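Local atomic coordinates of DNA-binding transcriptional repressor YiaJ (Escherichia coli, PDB entry 1YSQ), a protein that represses transcription of the yiaKLMNOPQRS operon, which may take part in the use of 2,3-diketo-L-gulonate, and is represented by its C-terminal IclR effector-binding domain. Residues L21-G26 with E46-M51; D80-Y85 with A106-L111. All blocks are in the same frame, centred on the assembly; numbering follows the deposited sequence.

Contact 1: L21-G26 with E46-M51. With PO4 (phosphate ion), chain C.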
# COMPACT_ATOMS: atom_id res chain seq x y z
N LEU A 21 -2.26 -14.97 -0.12
CA LEU A 21 -3.08 -13.96 -0.80
C LEU A 21 -2.73 -13.89 -2.29
O LEU A 21 -3.62 -13.70 -3.14
CB LEU A 21 -2.91 -12.60 -0.12
CG LEU A 21 -3.63 -11.38 -0.72
CD1 LEU A 21 -5.15 -11.51 -0.54
CD2 LEU A 21 -3.09 -10.11 -0.05
N ASN A 22 -1.44 -14.03 -2.60
CA ASN A 22 -0.95 -14.10 -3.97
C ASN A 22 -1.64 -15.25 -4.73
O ASN A 22 -2.14 -15.06 -5.84
CB ASN A 22 0.58 -14.25 -3.93
CG ASN A 22 1.23 -14.43 -5.30
OD1 ASN A 22 1.98 -15.39 -5.50
ND2 ASN A 22 0.98 -13.51 -6.24
N ILE A 23 -1.67 -16.43 -4.13
CA ILE A 23 -2.36 -17.58 -4.73
C ILE A 23 -3.86 -17.36 -4.87
O ILE A 23 -4.45 -17.66 -5.92
CB ILE A 23 -2.05 -18.90 -3.95
CG1 ILE A 23 -0.54 -19.21 -3.92
CG2 ILE A 23 -2.88 -20.10 -4.49
CD1 ILE A 23 0.13 -19.28 -5.29
N ALA A 24 -4.48 -16.82 -3.82
CA ALA A 24 -5.94 -16.64 -3.81
C ALA A 24 -6.42 -15.64 -4.87
O ALA A 24 -7.40 -15.91 -5.57
CB ALA A 24 -6.41 -16.21 -2.43
N THR A 25 -5.72 -14.52 -5.01
CA THR A 25 -6.11 -13.49 -5.97
C THR A 25 -5.48 -13.63 -7.36
O THR A 25 -6.00 -13.07 -8.34
CB THR A 25 -5.77 -12.08 -5.45
OG1 THR A 25 -4.33 -11.94 -5.34
CG2 THR A 25 -6.33 -11.88 -4.02
N GLY A 26 -4.33 -14.29 -7.44
CA GLY A 26 -3.58 -14.35 -8.69
C GLY A 26 -2.76 -13.09 -9.01
O GLY A 26 -2.07 -13.03 -10.03
N GLU A 46 5.25 -11.53 -7.62
CA GLU A 46 4.71 -11.33 -8.95
C GLU A 46 3.36 -12.05 -9.09
O GLU A 46 3.10 -12.98 -8.34
CB GLU A 46 5.71 -11.84 -10.00
CG GLU A 46 7.00 -11.01 -10.10
CD GLU A 46 6.75 -9.53 -10.43
OE1 GLU A 46 5.80 -9.22 -11.18
OE2 GLU A 46 7.52 -8.67 -9.96
N PRO A 47 2.51 -11.63 -10.03
CA PRO A 47 1.22 -12.30 -10.22
C PRO A 47 1.40 -13.76 -10.68
O PRO A 47 2.45 -14.11 -11.24
CB PRO A 47 0.55 -11.46 -11.32
CG PRO A 47 1.71 -10.85 -12.09
CD PRO A 47 2.71 -10.53 -11.00
N THR A 48 0.40 -14.60 -10.42
CA THR A 48 0.39 -15.96 -10.96
C THR A 48 -0.42 -15.94 -12.24
O THR A 48 0.14 -15.86 -13.33
CB THR A 48 -0.17 -16.99 -9.96
OG1 THR A 48 -1.45 -16.56 -9.49
CG2 THR A 48 0.66 -17.04 -8.69
N THR A 49 -1.75 -15.96 -12.11
CA THR A 49 -2.62 -15.93 -13.29
C THR A 49 -2.89 -14.50 -13.73
O THR A 49 -3.27 -14.27 -14.89
CB THR A 49 -3.93 -16.66 -13.01
OG1 THR A 49 -4.52 -16.13 -11.82
CG2 THR A 49 -3.68 -18.14 -12.67
N GLY A 50 -2.66 -13.53 -12.84
CA GLY A 50 -2.80 -12.13 -13.20
C GLY A 50 -1.82 -11.76 -14.29
O GLY A 50 -0.70 -12.28 -14.33
N MET A 51 -2.22 -10.85 -15.17
CA MET A 51 -1.37 -10.44 -16.28
C MET A 51 -0.65 -9.09 -16.13
O MET A 51 0.32 -8.83 -16.86
CB MET A 51 -2.17 -10.48 -17.58
CG MET A 51 -2.85 -11.85 -17.76
SD MET A 51 -1.76 -12.97 -18.60
CE MET A 51 -2.36 -12.54 -20.07
P PO4 C . -4.67 -8.55 -14.00
O1 PO4 C . -4.50 -9.11 -15.39
O2 PO4 C . -5.12 -7.13 -14.10
O3 PO4 C . -5.65 -9.43 -13.29
O4 PO4 C . -3.36 -8.60 -13.24
O HOH W 1 -3.23 -18.15 -8.35
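Asn22, near the end of helix 8-25, reaches the returning loop 46-51 at the carbonyl of Glu46. From CB, which projects from the last turn, chi1 of 176° sets CG anti to the backbone N, and from this amide carbon OD1 and ND2 diverge. Asn22 OD1 lies 3.8 Å from the methyl CG2 of Thr48, while Asn22 ND2 donates to Glu46 O over 3.0 Å, approaching from above the carbonyl plane in a moderately bent bond. Asn22 ND2 also bonds to Glu27 O, so one amide nitrogen bridges the chain just past the helix and the loop. A leucine in place of Asn22 would probably leave both carbonyls, Glu46 O and Glu27 O, without this donor and let the loop shift against the helix.

Gly26, the first residue past the helix, leaves helical geometry with a positive phi (79°). Glycine suits the place doubly, since a CB would collide with Thr49 OG1; Thr48 OG1 already lies 3.2 Å from Gly26 CA. Gly26 O is gripped twice: Thr48 N (3.0 Å) and Gly50 N (2.9 Å) arrive from opposite faces of its carbonyl plane. Threonine suits its place too, since Thr48 CG2 meets Ile23 CD1 at 4.1 Å while the hydroxyl shares a water with Ile23 O. Farther along the loop, Met51 N donates to a phosphate, probably from the crystallisation liquor, which Leu52 N and Ser153 OG also hold. The whole is a glycine-terminated helix C-terminus docked on the loop that follows a beta-hairpin, within the GAF-like fold of the IclR effector-binding domain.

Contact 2: D80-Y85 with A106-L111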
# COMPACT_ATOMS: atom_id res chain seq x y z
N ASP A 80 0.28 17.66 10.77
CA ASP A 80 1.41 18.58 10.58
C ASP A 80 2.45 17.95 9.65
O ASP A 80 3.16 18.66 8.94
CB ASP A 80 2.08 18.93 11.91
CG ASP A 80 1.22 19.85 12.79
OD1 ASP A 80 0.16 20.34 12.33
OD2 ASP A 80 1.54 20.13 13.96
N TYR A 81 2.53 16.62 9.65
CA TYR A 81 3.48 15.95 8.76
C TYR A 81 3.19 16.29 7.30
O TYR A 81 4.11 16.59 6.52
CB TYR A 81 3.48 14.42 8.98
CG TYR A 81 4.58 13.72 8.19
CD1 TYR A 81 5.75 13.29 8.82
CD2 TYR A 81 4.46 13.53 6.80
CE1 TYR A 81 6.77 12.66 8.09
CE2 TYR A 81 5.47 12.92 6.06
CZ TYR A 81 6.63 12.49 6.72
OH TYR A 81 7.64 11.87 6.02
N VAL A 82 1.90 16.25 6.94
CA VAL A 82 1.45 16.40 5.56
C VAL A 82 1.72 17.82 5.06
O VAL A 82 2.25 18.01 3.96
CB VAL A 82 -0.07 16.08 5.39
CG1 VAL A 82 -0.46 15.98 3.92
CG2 VAL A 82 -0.45 14.80 6.15
N LYS A 83 1.37 18.80 5.88
CA LYS A 83 1.71 20.20 5.60
C LYS A 83 3.22 20.41 5.38
O LYS A 83 3.61 20.96 4.35
CB LYS A 83 1.18 21.14 6.70
CG LYS A 83 1.34 22.62 6.35
CD LYS A 83 0.17 23.48 6.82
CE LYS A 83 0.63 24.92 7.06
NZ LYS A 83 0.68 25.25 8.52
N SER A 84 4.05 19.93 6.31
CA SER A 84 5.51 20.10 6.19
C SER A 84 6.06 19.29 5.02
O SER A 84 6.99 19.72 4.35
CB SER A 84 6.24 19.71 7.49
OG SER A 84 5.68 20.39 8.60
N TYR A 85 5.49 18.11 4.78
CA TYR A 85 5.85 17.28 3.63
C TYR A 85 5.63 18.05 2.34
O TYR A 85 6.51 18.09 1.49
CB TYR A 85 5.05 15.96 3.66
CG TYR A 85 5.29 15.04 2.48
CD1 TYR A 85 6.26 14.04 2.53
CD2 TYR A 85 4.51 15.14 1.32
CE1 TYR A 85 6.47 13.17 1.45
CE2 TYR A 85 4.72 14.29 0.23
CZ TYR A 85 5.68 13.31 0.30
OH TYR A 85 5.86 12.47 -0.78
N ALA A 106 -6.76 18.61 -1.50
CA ALA A 106 -7.19 17.34 -2.07
C ALA A 106 -6.57 16.16 -1.32
O ALA A 106 -7.26 15.17 -1.08
CB ALA A 106 -6.84 17.27 -3.56
N MET A 107 -5.30 16.28 -0.93
CA MET A 107 -4.67 15.19 -0.20
C MET A 107 -5.31 14.99 1.19
O MET A 107 -5.56 13.85 1.60
CB MET A 107 -3.15 15.36 -0.07
CG MET A 107 -2.47 14.16 0.66
SD MET A 107 -2.74 12.47 -0.01
CE MET A 107 -1.54 12.50 -1.31
N PHE A 108 -5.59 16.09 1.89
CA PHE A 108 -6.22 15.98 3.21
C PHE A 108 -7.59 15.29 3.11
O PHE A 108 -7.95 14.50 3.97
CB PHE A 108 -6.35 17.36 3.87
CG PHE A 108 -5.15 17.75 4.70
CD1 PHE A 108 -4.70 16.93 5.72
CD2 PHE A 108 -4.48 18.94 4.45
CE1 PHE A 108 -3.59 17.29 6.48
CE2 PHE A 108 -3.37 19.31 5.21
CZ PHE A 108 -2.93 18.48 6.23
N ASP A 109 -8.33 15.61 2.05
CA ASP A 109 -9.65 15.00 1.83
C ASP A 109 -9.48 13.50 1.64
O ASP A 109 -10.19 12.71 2.24
CB ASP A 109 -10.29 15.59 0.58
CG ASP A 109 -10.92 16.95 0.83
OD1 ASP A 109 -11.01 17.39 2.01
OD2 ASP A 109 -11.38 17.65 -0.11
N GLU A 110 -8.51 13.14 0.80
CA GLU A 110 -8.17 11.74 0.57
C GLU A 110 -7.75 11.04 1.86
O GLU A 110 -8.19 9.93 2.15
CB GLU A 110 -7.03 11.66 -0.46
CG GLU A 110 -6.42 10.26 -0.60
CD GLU A 110 -7.08 9.43 -1.68
OE1 GLU A 110 -8.18 9.80 -2.14
OE2 GLU A 110 -6.51 8.38 -2.07
N LEU A 111 -6.88 11.70 2.63
CA LEU A 111 -6.33 11.10 3.84
C LEU A 111 -7.40 10.89 4.90
O LEU A 111 -7.33 9.92 5.63
CB LEU A 111 -5.17 11.94 4.39
CG LEU A 111 -3.88 11.96 3.56
CD1 LEU A 111 -2.84 12.82 4.28
CD2 LEU A 111 -3.36 10.55 3.29
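Val82 and Phe108 form the closest CA pair, 8.0 Å apart, between two helical segments whose axes approach to 11.2 Å and run roughly antiparallel, with 150° between their N-to-C directions. This is helix-helix packing in the alpha-helical part of the GAF-like IclR effector-binding domain, and no hydrogen bond crosses it: the fit rests mainly on apolar side chains.

Val82 is the central residue, a short branched side chain pointing at the opposite helix and small enough to fit among three larger apolar groups. Val82 CB lies 3.8 Å from Phe108 CZ as the two side chains slide past each other in opposite directions. Aromatic bulk suits this partly exposed position, because the flat ring spans the gap between the helices near the surface and also touches Pro79. Lys83, beside it, can turn its charged end away from the apolar seam while its backbone N passes obliquely near Phe108 CZ.

On the buried side, Leu111 and Met107 complete the seam. The extended second torsion of Leu111 (chi2 -179°) carries CD1 out to meet Val82 tip to tip, while the same side chain rests on Met74 and Ala75 of helix 68-75, making this a junction of three helices. Met107, long and flexible, touches Trp86 farther along helix 79-88, and Met107 CG comes to 4.2 Å from Val82 CG1. Both methyls of the valine are thus used: Val82 CG2 sits 3.6 Å from Leu111 CD1, and Val82 CG1, over one face of the Phe108 ring toward its rim, lies 4.0 Å from Leu111 CD1.

From the N terminus, helix 8-25 runs into strands 28-35 and 38-45, and contact 1 closes this hairpin excursion by bringing the loop after the second strand back to the helix end. The chain then passes through strand 61-63 and helix 68-75 before reaching helix 79-88. Contact 2 closes a second excursion, in which a long connection leads from that helix to helix 104-117. The two closures follow in series, neither nested nor crossed. They lie on opposite sides of the chain's centre, their centres 33 Å apart: contact 1 ties the end of the first helix to the loop between strands 38-45 and 61-63, contact 2 joins helices to one another.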